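Local coordinates for protein alpha-1,2-mannosidase (Trichoderma reesei, PDB 1HCU) that hydrolyses alpha-1,2-linked mannose residues of N-glycans, probably trimming the nine-mannose form to the five-mannose form with calcium as cofactor, at residues A[52-57]-A[84-89]; A[57-62]-A[103-108]; A[76-81]-A[131-136]; A[96-101]-A[157-162]. All coordinates share one frame; numbering follows the deposited sequence.

Interaction 1: A[52-57]-A[84-89]; sequences NGWGSS and INFTTT. With NAG (2-acetamido-2-deoxy-beta-D-glucopyranose), chain F.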
loop_
_atom_site.group_PDB
_atom_site.type_symbol
_atom_site.label_atom_id
_atom_site.label_comp_id
_atom_site.label_asym_id
_atom_site.label_seq_id
_atom_site.Cartn_x
_atom_site.Cartn_y
_atom_site.Cartn_z
ATOM N N ASN A 52 14.180 9.989 5.490
ATOM C CA ASN A 52 15.384 10.701 5.074
ATOM C C ASN A 52 15.272 12.234 5.020
ATOM O O ASN A 52 16.127 12.901 4.441
ATOM C CB ASN A 52 15.845 10.156 3.716
ATOM C CG ASN A 52 16.125 8.668 3.760
ATOM O OD1 ASN A 52 17.020 8.220 4.468
ATOM N ND2 ASN A 52 15.348 7.894 3.016
ATOM N N GLY A 53 14.219 12.784 5.615
ATOM C CA GLY A 53 14.062 14.224 5.648
ATOM C C GLY A 53 13.756 14.948 4.347
ATOM O O GLY A 53 14.046 16.142 4.219
ATOM N N TRP A 54 13.171 14.247 3.382
ATOM C CA TRP A 54 12.830 14.869 2.117
ATOM C C TRP A 54 11.414 15.462 2.117
ATOM O O TRP A 54 10.995 16.065 1.131
ATOM C CB TRP A 54 12.984 13.866 0.958
ATOM C CG TRP A 54 14.424 13.579 0.591
ATOM C CD1 TRP A 54 15.431 14.498 0.423
ATOM C CD2 TRP A 54 15.008 12.295 0.324
ATOM N NE1 TRP A 54 16.601 13.863 0.072
ATOM C CE2 TRP A 54 16.371 12.513 0.002
ATOM C CE3 TRP A 54 14.514 10.982 0.325
ATOM C CZ2 TRP A 54 17.246 11.466 -0.315
ATOM C CZ3 TRP A 54 15.386 9.939 0.008
ATOM C CH2 TRP A 54 16.739 10.193 -0.307
ATOM N N GLY A 55 10.682 15.303 3.216
ATOM C CA GLY A 55 9.332 15.845 3.279
ATOM C C GLY A 55 8.275 14.826 2.892
ATOM O O GLY A 55 7.358 15.114 2.117
ATOM N N SER A 56 8.410 13.633 3.452
ATOM C CA SER A 56 7.519 12.515 3.201
ATOM C C SER A 56 6.020 12.865 3.138
ATOM O O SER A 56 5.387 12.695 2.093
ATOM C CB SER A 56 7.767 11.444 4.274
ATOM O OG SER A 56 7.114 10.233 3.956
ATOM N N SER A 57 5.457 13.354 4.242
ATOM C CA SER A 57 4.035 13.701 4.276
ATOM C C SER A 57 3.590 14.681 3.189
ATOM O O SER A 57 2.476 14.577 2.682
ATOM C CB SER A 57 3.646 14.260 5.652
ATOM O OG SER A 57 3.731 13.260 6.651
ATOM N N ILE A 84 13.433 20.601 -2.710
ATOM C CA ILE A 84 13.979 19.363 -2.165
ATOM C C ILE A 84 15.303 18.994 -2.834
ATOM O O ILE A 84 15.487 19.200 -4.037
ATOM C CB ILE A 84 13.003 18.172 -2.333
ATOM C CG1 ILE A 84 11.639 18.502 -1.723
ATOM C CG2 ILE A 84 13.588 16.945 -1.646
ATOM C CD1 ILE A 84 10.536 17.513 -2.093
ATOM N N ASN A 85 16.229 18.461 -2.048
ATOM C CA ASN A 85 17.518 18.049 -2.588
ATOM C C ASN A 85 17.608 16.523 -2.568
ATOM O O ASN A 85 18.061 15.929 -1.586
ATOM C CB ASN A 85 18.672 18.637 -1.768
ATOM C CG ASN A 85 19.997 18.547 -2.499
ATOM O OD1 ASN A 85 20.229 17.606 -3.261
ATOM N ND2 ASN A 85 20.871 19.523 -2.271
ATOM N N PHE A 86 17.175 15.898 -3.656
ATOM C CA PHE A 86 17.189 14.445 -3.770
ATOM C C PHE A 86 18.546 13.867 -4.152
ATOM O O PHE A 86 18.623 12.736 -4.633
ATOM C CB PHE A 86 16.155 13.983 -4.801
ATOM C CG PHE A 86 14.737 14.078 -4.329
ATOM C CD1 PHE A 86 14.306 13.349 -3.225
ATOM C CD2 PHE A 86 13.817 14.859 -5.018
ATOM C CE1 PHE A 86 12.973 13.391 -2.815
ATOM C CE2 PHE A 86 12.475 14.912 -4.619
ATOM C CZ PHE A 86 12.052 14.173 -3.514
ATOM N N THR A 87 19.616 14.628 -3.956
ATOM C CA THR A 87 20.944 14.122 -4.286
ATOM C C THR A 87 21.764 13.935 -3.021
ATOM O O THR A 87 22.957 13.661 -3.081
ATOM C CB THR A 87 21.722 15.067 -5.223
ATOM O OG1 THR A 87 22.115 16.239 -4.500
ATOM C CG2 THR A 87 20.864 15.469 -6.419
ATOM N N THR A 88 21.121 14.070 -1.870
ATOM C CA THR A 88 21.834 13.908 -0.616
ATOM C C THR A 88 20.866 13.748 0.544
ATOM O O THR A 88 19.653 13.739 0.351
ATOM C CB THR A 88 22.740 15.138 -0.351
ATOM O OG1 THR A 88 23.569 14.896 0.795
ATOM C CG2 THR A 88 21.899 16.386 -0.114
ATOM N N THR A 89 21.418 13.588 1.741
ATOM C CA THR A 89 20.630 13.495 2.959
ATOM C C THR A 89 21.284 14.455 3.953
ATOM O O THR A 89 22.505 14.619 3.957
ATOM C CB THR A 89 20.611 12.056 3.566
ATOM O OG1 THR A 89 21.949 11.607 3.811
ATOM C CG2 THR A 89 19.902 11.083 2.617
HETATM C C1 NAG F . 22.217 19.429 -2.802
HETATM C C2 NAG F . 22.705 20.802 -3.274
HETATM C C3 NAG F . 24.125 20.673 -3.831
HETATM C C4 NAG F . 25.056 19.998 -2.822
HETATM C C5 NAG F . 24.445 18.672 -2.352
HETATM C C6 NAG F . 25.260 18.041 -1.250
HETATM C C7 NAG F . 21.098 22.390 -4.116
HETATM C C8 NAG F . 20.063 22.719 -5.175
HETATM N N2 NAG F . 21.825 21.297 -4.314
HETATM O O3 NAG F . 24.624 21.959 -4.167
HETATM O O4 NAG F . 26.322 19.750 -3.430
HETATM O O5 NAG F . 23.119 18.892 -1.824
HETATM O O6 NAG F . 25.070 18.736 -0.028
HETATM O O7 NAG F . 21.231 23.117 -3.128
#

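Interaction 2: A[57-62]-A[103-108]; sequences SAIDGL and IRYLGG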
loop_
_atom_site.group_PDB
_atom_site.type_symbol
_atom_site.label_atom_id
_atom_site.label_comp_id
_atom_site.label_asym_id
_atom_site.label_seq_id
_atom_site.Cartn_x
_atom_site.Cartn_y
_atom_site.Cartn_z
ATOM N N SER A 57 5.457 13.354 4.242
ATOM C CA SER A 57 4.035 13.701 4.276
ATOM C C SER A 57 3.590 14.681 3.189
ATOM O O SER A 57 2.476 14.577 2.682
ATOM C CB SER A 57 3.646 14.260 5.652
ATOM O OG SER A 57 3.731 13.260 6.651
ATOM N N ALA A 58 4.444 15.632 2.827
ATOM C CA ALA A 58 4.064 16.600 1.792
ATOM C C ALA A 58 3.933 15.955 0.413
ATOM O O ALA A 58 2.992 16.240 -0.319
ATOM C CB ALA A 58 5.078 17.752 1.738
ATOM N N ILE A 59 4.871 15.079 0.067
ATOM C CA ILE A 59 4.849 14.410 -1.236
ATOM C C ILE A 59 3.764 13.337 -1.309
ATOM O O ILE A 59 3.048 13.221 -2.306
ATOM C CB ILE A 59 6.218 13.765 -1.543
ATOM C CG1 ILE A 59 7.327 14.822 -1.437
ATOM C CG2 ILE A 59 6.207 13.140 -2.933
ATOM C CD1 ILE A 59 7.145 16.012 -2.374
ATOM N N ASP A 60 3.647 12.562 -0.240
ATOM C CA ASP A 60 2.662 11.496 -0.157
ATOM C C ASP A 60 1.217 12.018 -0.200
ATOM O O ASP A 60 0.335 11.346 -0.729
ATOM C CB ASP A 60 2.900 10.694 1.124
ATOM C CG ASP A 60 3.118 9.215 0.858
ATOM O OD1 ASP A 60 3.400 8.859 -0.308
ATOM O OD2 ASP A 60 3.019 8.411 1.814
ATOM N N GLY A 61 0.982 13.219 0.330
ATOM C CA GLY A 61 -0.369 13.767 0.332
ATOM C C GLY A 61 -0.731 14.641 -0.863
ATOM O O GLY A 61 -1.905 14.952 -1.093
ATOM N N LEU A 62 0.276 15.023 -1.637
ATOM C CA LEU A 62 0.078 15.879 -2.797
ATOM C C LEU A 62 -1.050 15.443 -3.738
ATOM O O LEU A 62 -1.939 16.233 -4.045
ATOM C CB LEU A 62 1.389 15.989 -3.582
ATOM C CG LEU A 62 1.368 16.779 -4.890
ATOM C CD1 LEU A 62 0.818 18.168 -4.646
ATOM C CD2 LEU A 62 2.792 16.852 -5.472
ATOM N N ILE A 103 8.093 3.875 -3.435
ATOM C CA ILE A 103 6.637 3.929 -3.382
ATOM C C ILE A 103 6.065 5.275 -2.929
ATOM O O ILE A 103 4.993 5.685 -3.391
ATOM C CB ILE A 103 6.072 2.785 -2.482
ATOM C CG1 ILE A 103 6.426 3.032 -1.013
ATOM C CG2 ILE A 103 6.632 1.443 -2.943
ATOM C CD1 ILE A 103 5.819 2.016 -0.049
ATOM N N ARG A 104 6.778 5.966 -2.041
ATOM C CA ARG A 104 6.310 7.268 -1.548
ATOM C C ARG A 104 6.724 8.449 -2.427
ATOM O O ARG A 104 5.886 9.116 -3.029
ATOM C CB ARG A 104 6.819 7.526 -0.125
ATOM C CG ARG A 104 6.189 6.682 0.966
ATOM C CD ARG A 104 6.596 7.219 2.330
ATOM N NE ARG A 104 6.005 6.463 3.424
ATOM C CZ ARG A 104 6.196 5.164 3.616
ATOM N NH1 ARG A 104 6.968 4.484 2.778
ATOM N NH2 ARG A 104 5.619 4.544 4.641
ATOM N N TYR A 105 8.023 8.705 -2.494
ATOM C CA TYR A 105 8.530 9.836 -3.257
ATOM C C TYR A 105 8.369 9.721 -4.771
ATOM O O TYR A 105 7.681 10.526 -5.394
ATOM C CB TYR A 105 9.991 10.074 -2.876
ATOM C CG TYR A 105 10.144 10.548 -1.443
ATOM C CD1 TYR A 105 10.748 9.747 -0.472
ATOM C CD2 TYR A 105 9.708 11.824 -1.067
ATOM C CE1 TYR A 105 10.923 10.214 0.843
ATOM C CE2 TYR A 105 9.877 12.297 0.235
ATOM C CZ TYR A 105 10.490 11.493 1.185
ATOM O OH TYR A 105 10.710 11.995 2.452
ATOM N N LEU A 106 8.997 8.713 -5.355
ATOM C CA LEU A 106 8.900 8.504 -6.780
ATOM C C LEU A 106 7.420 8.339 -7.169
ATOM O O LEU A 106 6.931 8.979 -8.104
ATOM C CB LEU A 106 9.723 7.268 -7.155
ATOM C CG LEU A 106 10.026 7.095 -8.635
ATOM C CD1 LEU A 106 10.670 8.378 -9.144
ATOM C CD2 LEU A 106 10.942 5.889 -8.861
ATOM N N GLY A 107 6.700 7.496 -6.435
ATOM C CA GLY A 107 5.284 7.294 -6.723
ATOM C C GLY A 107 4.478 8.571 -6.577
ATOM O O GLY A 107 3.680 8.920 -7.447
ATOM N N GLY A 108 4.694 9.279 -5.472
ATOM C CA GLY A 108 3.972 10.517 -5.226
ATOM C C GLY A 108 4.203 11.589 -6.276
ATOM O O GLY A 108 3.265 12.278 -6.674
HETATM O O HOH W 1 1.226 12.457 -4.536
#

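Interaction 3: A[76-81]-A[131-136]; sequences TILQYV and NSLLRQ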
loop_
_atom_site.group_PDB
_atom_site.type_symbol
_atom_site.label_atom_id
_atom_site.label_comp_id
_atom_site.label_asym_id
_atom_site.label_seq_id
_atom_site.Cartn_x
_atom_site.Cartn_y
_atom_site.Cartn_z
ATOM N N THR A 76 1.018 25.012 -2.395
ATOM C CA THR A 76 2.035 25.048 -1.348
ATOM C C THR A 76 3.105 23.979 -1.567
ATOM O O THR A 76 4.301 24.253 -1.460
ATOM C CB THR A 76 1.407 24.840 0.055
ATOM O OG1 THR A 76 0.389 25.822 0.278
ATOM C CG2 THR A 76 2.463 24.969 1.142
ATOM N N ILE A 77 2.665 22.762 -1.876
ATOM C CA ILE A 77 3.570 21.636 -2.094
ATOM C C ILE A 77 4.358 21.801 -3.388
ATOM O O ILE A 77 5.568 21.583 -3.416
ATOM C CB ILE A 77 2.783 20.291 -2.115
ATOM C CG1 ILE A 77 1.958 20.161 -0.826
ATOM C CG2 ILE A 77 3.751 19.110 -2.196
ATOM C CD1 ILE A 77 1.043 18.950 -0.778
ATOM N N LEU A 78 3.676 22.200 -4.454
ATOM C CA LEU A 78 4.340 22.406 -5.732
ATOM C C LEU A 78 5.482 23.422 -5.607
ATOM O O LEU A 78 6.529 23.262 -6.232
ATOM C CB LEU A 78 3.325 22.863 -6.788
ATOM C CG LEU A 78 2.302 21.823 -7.265
ATOM C CD1 LEU A 78 1.379 22.455 -8.278
ATOM C CD2 LEU A 78 3.006 20.634 -7.892
ATOM N N GLN A 79 5.295 24.455 -4.792
ATOM C CA GLN A 79 6.335 25.469 -4.605
ATOM C C GLN A 79 7.530 24.882 -3.859
ATOM O O GLN A 79 8.667 25.337 -4.014
ATOM C CB GLN A 79 5.777 26.653 -3.814
ATOM C CG GLN A 79 4.670 27.400 -4.521
ATOM C CD GLN A 79 5.195 28.492 -5.419
ATOM O OE1 GLN A 79 5.995 28.245 -6.324
ATOM N NE2 GLN A 79 4.750 29.717 -5.171
ATOM N N TYR A 80 7.261 23.865 -3.048
ATOM C CA TYR A 80 8.290 23.205 -2.259
ATOM C C TYR A 80 9.122 22.174 -3.039
ATOM O O TYR A 80 10.342 22.105 -2.865
ATOM C CB TYR A 80 7.634 22.540 -1.043
ATOM C CG TYR A 80 8.544 21.625 -0.255
ATOM C CD1 TYR A 80 8.262 20.263 -0.145
ATOM C CD2 TYR A 80 9.687 22.117 0.381
ATOM C CE1 TYR A 80 9.092 19.412 0.577
ATOM C CE2 TYR A 80 10.529 21.273 1.108
ATOM C CZ TYR A 80 10.222 19.924 1.201
ATOM O OH TYR A 80 11.035 19.080 1.927
ATOM N N VAL A 81 8.468 21.384 -3.893
ATOM C CA VAL A 81 9.153 20.340 -4.667
ATOM C C VAL A 81 10.524 20.729 -5.231
ATOM O O VAL A 81 11.500 20.014 -5.028
ATOM C CB VAL A 81 8.267 19.812 -5.836
ATOM C CG1 VAL A 81 9.041 18.776 -6.658
ATOM C CG2 VAL A 81 6.996 19.178 -5.280
ATOM N N ASN A 131 6.413 20.513 -14.151
ATOM C CA ASN A 131 7.589 19.862 -14.733
ATOM C C ASN A 131 8.614 19.451 -13.678
ATOM O O ASN A 131 9.337 18.471 -13.865
ATOM C CB ASN A 131 8.281 20.778 -15.752
ATOM C CG ASN A 131 7.476 20.963 -17.027
ATOM O OD1 ASN A 131 6.379 20.416 -17.178
ATOM N ND2 ASN A 131 8.024 21.744 -17.960
ATOM N N SER A 132 8.691 20.206 -12.584
ATOM C CA SER A 132 9.638 19.889 -11.516
ATOM C C SER A 132 9.389 18.497 -10.944
ATOM O O SER A 132 10.335 17.771 -10.625
ATOM C CB SER A 132 9.550 20.918 -10.380
ATOM O OG SER A 132 10.103 22.163 -10.766
ATOM N N LEU A 133 8.116 18.133 -10.812
ATOM C CA LEU A 133 7.754 16.828 -10.274
ATOM C C LEU A 133 8.517 15.743 -11.029
ATOM O O LEU A 133 9.210 14.929 -10.424
ATOM C CB LEU A 133 6.240 16.591 -10.399
ATOM C CG LEU A 133 5.297 17.576 -9.694
ATOM C CD1 LEU A 133 3.857 17.332 -10.126
ATOM C CD2 LEU A 133 5.432 17.427 -8.185
ATOM N N LEU A 134 8.401 15.746 -12.354
ATOM C CA LEU A 134 9.085 14.751 -13.168
ATOM C C LEU A 134 10.601 14.896 -13.092
ATOM O O LEU A 134 11.317 13.900 -12.976
ATOM C CB LEU A 134 8.618 14.833 -14.630
ATOM C CG LEU A 134 9.302 13.910 -15.644
ATOM C CD1 LEU A 134 9.262 12.469 -15.158
ATOM C CD2 LEU A 134 8.600 14.028 -16.985
ATOM N N ARG A 135 11.100 16.128 -13.145
ATOM C CA ARG A 135 12.543 16.338 -13.068
ATOM C C ARG A 135 13.083 15.805 -11.756
ATOM O O ARG A 135 14.090 15.096 -11.732
ATOM C CB ARG A 135 12.894 17.825 -13.194
ATOM C CG ARG A 135 12.707 18.390 -14.584
ATOM N N GLN A 136 12.411 16.138 -10.658
ATOM C CA GLN A 136 12.863 15.676 -9.349
ATOM C C GLN A 136 12.786 14.154 -9.221
ATOM O O GLN A 136 13.625 13.546 -8.559
ATOM C CB GLN A 136 12.053 16.358 -8.239
ATOM C CG GLN A 136 12.471 17.807 -7.954
ATOM C CD GLN A 136 13.727 17.915 -7.092
ATOM O OE1 GLN A 136 13.709 18.542 -6.035
ATOM N NE2 GLN A 136 14.816 17.310 -7.539
#

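Interaction 4: A[96-101]-A[157-162]; sequences SSVFET and PTVFFN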
loop_
_atom_site.group_PDB
_atom_site.type_symbol
_atom_site.label_atom_id
_atom_site.label_comp_id
_atom_site.label_asym_id
_atom_site.label_seq_id
_atom_site.Cartn_x
_atom_site.Cartn_y
_atom_site.Cartn_z
ATOM N N SER A 96 19.194 4.684 3.088
ATOM C CA SER A 96 17.935 5.005 2.424
ATOM C C SER A 96 17.269 3.749 1.891
ATOM O O SER A 96 17.881 2.996 1.134
ATOM C CB SER A 96 18.176 5.982 1.267
ATOM O OG SER A 96 17.016 6.107 0.451
ATOM N N SER A 97 16.018 3.524 2.280
ATOM C CA SER A 97 15.285 2.348 1.809
ATOM C C SER A 97 14.871 2.538 0.360
ATOM O O SER A 97 14.090 3.441 0.036
ATOM C CB SER A 97 14.026 2.113 2.652
ATOM O OG SER A 97 13.234 1.059 2.110
ATOM N N VAL A 98 15.403 1.697 -0.516
ATOM C CA VAL A 98 15.053 1.772 -1.926
ATOM C C VAL A 98 13.530 1.630 -2.065
ATOM O O VAL A 98 12.887 2.414 -2.764
ATOM C CB VAL A 98 15.739 0.636 -2.713
ATOM C CG1 VAL A 98 15.316 0.688 -4.176
ATOM C CG2 VAL A 98 17.252 0.750 -2.565
ATOM N N PHE A 99 12.969 0.637 -1.375
ATOM C CA PHE A 99 11.526 0.353 -1.395
ATOM C C PHE A 99 10.631 1.483 -0.871
ATOM O O PHE A 99 9.754 1.974 -1.587
ATOM C CB PHE A 99 11.242 -0.933 -0.602
ATOM C CG PHE A 99 9.777 -1.187 -0.346
ATOM C CD1 PHE A 99 8.914 -1.517 -1.391
ATOM C CD2 PHE A 99 9.260 -1.099 0.946
ATOM C CE1 PHE A 99 7.560 -1.756 -1.152
ATOM C CE2 PHE A 99 7.908 -1.336 1.195
ATOM C CZ PHE A 99 7.055 -1.666 0.142
ATOM N N GLU A 100 10.837 1.884 0.378
ATOM C CA GLU A 100 10.030 2.949 0.979
ATOM C C GLU A 100 10.144 4.249 0.188
ATOM O O GLU A 100 9.146 4.939 -0.032
ATOM C CB GLU A 100 10.467 3.207 2.426
ATOM C CG GLU A 100 10.400 2.002 3.367
ATOM C CD GLU A 100 8.991 1.442 3.525
ATOM O OE1 GLU A 100 8.016 2.200 3.343
ATOM O OE2 GLU A 100 8.858 0.244 3.850
ATOM N N THR A 101 11.358 4.582 -0.243
ATOM C CA THR A 101 11.582 5.810 -0.997
ATOM C C THR A 101 10.865 5.778 -2.347
ATOM O O THR A 101 10.270 6.765 -2.779
ATOM C CB THR A 101 13.094 6.045 -1.231
ATOM O OG1 THR A 101 13.770 6.049 0.032
ATOM C CG2 THR A 101 13.335 7.380 -1.924
ATOM N N PRO A 157 18.610 -3.539 -1.142
ATOM C CA PRO A 157 17.556 -2.820 -0.410
ATOM C C PRO A 157 17.915 -1.442 0.155
ATOM O O PRO A 157 17.038 -0.596 0.356
ATOM C CB PRO A 157 17.182 -3.804 0.694
ATOM C CG PRO A 157 18.491 -4.460 1.007
ATOM C CD PRO A 157 19.060 -4.723 -0.385
ATOM N N THR A 158 19.198 -1.213 0.406
ATOM C CA THR A 158 19.640 0.053 0.974
ATOM C C THR A 158 20.782 0.711 0.195
ATOM O O THR A 158 21.711 0.035 -0.255
ATOM C CB THR A 158 20.114 -0.150 2.435
ATOM O OG1 THR A 158 19.069 -0.770 3.194
ATOM C CG2 THR A 158 20.475 1.182 3.079
ATOM N N VAL A 159 20.697 2.032 0.041
ATOM C CA VAL A 159 21.735 2.816 -0.634
ATOM C C VAL A 159 22.042 4.054 0.198
ATOM O O VAL A 159 21.354 4.343 1.179
ATOM C CB VAL A 159 21.313 3.273 -2.045
ATOM C CG1 VAL A 159 21.080 2.063 -2.933
ATOM C CG2 VAL A 159 20.074 4.167 -1.968
ATOM N N PHE A 160 23.094 4.770 -0.185
ATOM C CA PHE A 160 23.506 5.984 0.516
ATOM C C PHE A 160 23.806 7.070 -0.521
ATOM O O PHE A 160 24.279 6.765 -1.617
ATOM C CB PHE A 160 24.767 5.720 1.358
ATOM C CG PHE A 160 24.593 4.667 2.421
ATOM C CD1 PHE A 160 24.688 3.311 2.110
ATOM C CD2 PHE A 160 24.343 5.035 3.744
ATOM C CE1 PHE A 160 24.539 2.331 3.107
ATOM C CE2 PHE A 160 24.195 4.070 4.740
ATOM C CZ PHE A 160 24.294 2.712 4.419
ATOM N N PHE A 161 23.531 8.327 -0.177
ATOM C CA PHE A 161 23.771 9.457 -1.084
ATOM C C PHE A 161 24.853 10.381 -0.535
ATOM O O PHE A 161 25.518 11.096 -1.283
ATOM C CB PHE A 161 22.500 10.302 -1.260
ATOM C CG PHE A 161 21.434 9.651 -2.090
ATOM C CD1 PHE A 161 20.245 10.320 -2.358
ATOM C CD2 PHE A 161 21.609 8.375 -2.594
ATOM C CE1 PHE A 161 19.243 9.724 -3.119
ATOM C CE2 PHE A 161 20.620 7.767 -3.355
ATOM C CZ PHE A 161 19.431 8.442 -3.619
ATOM N N ASN A 162 25.001 10.365 0.781
ATOM C CA ASN A 162 25.945 11.214 1.473
ATOM C C ASN A 162 26.944 10.343 2.228
ATOM O O ASN A 162 26.551 9.526 3.060
ATOM C CB ASN A 162 25.182 12.087 2.479
ATOM C CG ASN A 162 26.061 13.117 3.152
ATOM O OD1 ASN A 162 27.281 12.983 3.180
ATOM N ND2 ASN A 162 25.437 14.154 3.711
HETATM O O HOH W 2 14.289 -1.591 -0.412
#

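Interaction 1: A[52-57]-A[84-89]
Trp-54 and Phe-86 form an edge-to-face aromatic pair in the (alpha/alpha)7 barrel of glycosyl hydrolase family 47, a clear instance of one large side chain organising an irregular loop. The indole leaves its backbone with CG beside the N and anti to the carbonyl carbon (chi1 -74°), which carries it from the turn before helix 56-67 into residues 84-89. Phe-86 brings its CD1-CE1 edge over one indole face, CE1 lying 3.7 Å from Trp-54 CG, with the ring planes 56° apart. Near the rim of the opposite indole face sits Asn-52 CB. Ile-84 serves both rings: its CG2 methyl rests over the centre of Phe-86 and is 3.7 Å from Trp-54 CD1.

The indole N-H is divided between two carbonyls. Trp-54 NE1 gives weak, bent hydrogen bonds to Asn-85 O (3.0 Å) and to Thr-88 O (3.1 Å), the second acceptor lying near the indole plane, so both ends of the intervening turn are tied to one buried group. Within that turn lies the glycosylation sequon. Asn-85 OD1 accepts from Thr-87 N, an Asx turn, and from Thr-87 OG1 at 2.6 Å, both donors in the carbonyl plane. This double grip steadies the amide whose ND2 atom, in Asn-85, is joined covalently to C1 of the N-acetylglucosamine at 1.5 Å.

Interaction 2: A[57-62]-A[103-108]
Ile-59 and Asp-60 of helix 56-67 pack on Arg-104, Tyr-105 and Gly-108 of helix 98-117, a crossing of two helices in the (alpha/alpha)7 barrel. The short axes approach to 8.5 Å at 50°, and the contact exemplifies how an apolar and a charged residue, adjacent in sequence, divide a helix interface between them. Ile-59 comes first. Its CG1 meets the edge of the Tyr-105 ring, 3.8 Å from CD2 and near the ring plane, while its CG2 methyl lies near the carbonyl oxygens of Arg-104 and Tyr-105. The carbonyl of Ile-59 is used too: a water donates to Ile-59 O and to Gly-108 O, each at 3.0 Å, and so pins the two helices where Gly-108, having no side chain, allows its CA within 5.3 Å of Asp-60 CA.

Asp-60 follows, its chi1 of -123° lying away from a staggered position and slanting the carboxylate across the stem of Arg-104. The salt bridge from Asp-60 OD2 to Arg-104 NE is long (3.9 Å) and rests on charge alone, OD2 standing well out of the guanidinium plane. Firmer partners lie outside: His-488 donates to OD1, Ser-451 OG bonds both OD2 and Arg-104 NE, and Arg-104 NH1 pairs with Glu-100. Replacement of Asp-60 by a leucine would probably leave His-488 and Ser-451 without their carboxylate partner and take one of the nearby charges from Arg-104. The carboxylate also touches the arginine's carbons: Asp-60 OD1 lies 3.5 Å from the backbone CA of Arg-104, and Asp-60 OD2 lies 3.7 Å from Arg-104 CG on its stem.

Interaction 3: A[76-81]-A[131-136]
In the (alpha/alpha)7 barrel, residues 76-81, carried by helix 71-80, are packed against helix 127-144 through a small apolar cluster in which Val-81 is pressed on Leu-133 and Gln-136. The arrangement shows how a residue in the C-terminal part of a segment can make the principal contact with a neighbour. Val-81 points its CB toward helix 127-144, and both of its methyls reach Leu-133 CD2. With CG1 anti to the backbone N (chi1 177°), CG2 is turned toward Leu-133 and makes the closer approach: Val-81 CG2 comes to 3.7 Å from Leu-133 CD2, against 4.1 Å for Val-81 CG1, the two side chains crossing at about a right angle. The same leucine methyl is also met by Leu-78, whose CD2 lies 4.0 Å from Leu-133 CD2.

Val-81 CG1 has a further partner. It is 3.8 Å from Gln-136 CG, and the two side chains slide past each other in opposite directions, while a bend at chi2 (-79°) turns the end of the glutamine back toward the carbonyl of Val-81. Shortening Gln-136 to an alanine would take away CG and is likely to open a gap beside Val-81 CG1. Around the cluster, helix 98-117 supplies Leu-109 and Ala-112 against Leu-133, and Leu-116 against Leu-78; Gln-136 also rests on Ile-84 and Phe-86. At the edge of the contact the hydroxyl of Ser-132 bonds Thr-128 O, while Ser-132 takes part through its carbonyl O and its CB, each 4.3 Å from Val-81 CG1.

Interaction 4: A[96-101]-A[157-162]
Ser-96 and Val-159 face each other as a hydrogen-bonded pair of an antiparallel sheet, in which strand 158-160 runs between strands 96-97 and 166-167. The site illustrates a strand used to fix the start of a helix. Ser-96 N gives a hydrogen bond to Val-159 O at 2.9 Å, nearly in line with the carbonyl bond, and Val-159 N returns one to Ser-96 O at 3.2 Å. Ser-97 and Thr-158 make the next, non-hydrogen-bonded pair, their side chains on the other face of the sheet from those of Ser-96 and Val-159. A third bond lies where strand becomes helix: Val-98 N points almost straight (169°) at Pro-157 O, 2.9 Å away. One valine methyl lies beside it. With CG1 anti to the backbone N (chi1 178°), CG2 lies beside that N, and Val-98 CG2 comes within 3.2 Å of Pro-157 O and 4.1 Å of Val-159 CG1. A water extends the link, donating to Pro-157 O and accepting from Phe-99 N.

One shell further out, Ser-97 is the N-cap of helix 98-117. Its OG accepts from Glu-100 N at 3.1 Å, so the last strand residue caps the first turn, which carries Glu-100, a predicted proton donor of the active site that forms a salt bridge with Arg-104. Leu-144 of helix 127-144 touches the side chains of Val-159 and Thr-101. The carbonyl of Ser-97 is itself held by Thr-101, whose N and OG1 reach it from opposite faces of its plane, Thr-101 OG1 at 2.6 Å from Ser-97 O.

How the interactions relate
The four contacts tie one flank of the barrel together around helices 56-67 and 98-117. Interactions 1 and 2 share Ser-57. Interaction 3 touches both, for example where Tyr-80 OH lies 3.1 Å from Trp-54 O, a probable hydrogen bond, and where Leu-62 CD2 lies 3.8 Å from Leu-133 CD2. Interaction 4 is linked to interaction 1 by a probable bond from Asn-162 ND2 to Thr-89 O at 3.0 Å, but stays about 9 Å from interaction 3 at the nearest atoms. Helix 98-117 passes from interaction 4, with the predicted proton donor Glu-100, into interaction 2, where the Arg-104 side chain is about 9 Å from the bound calcium.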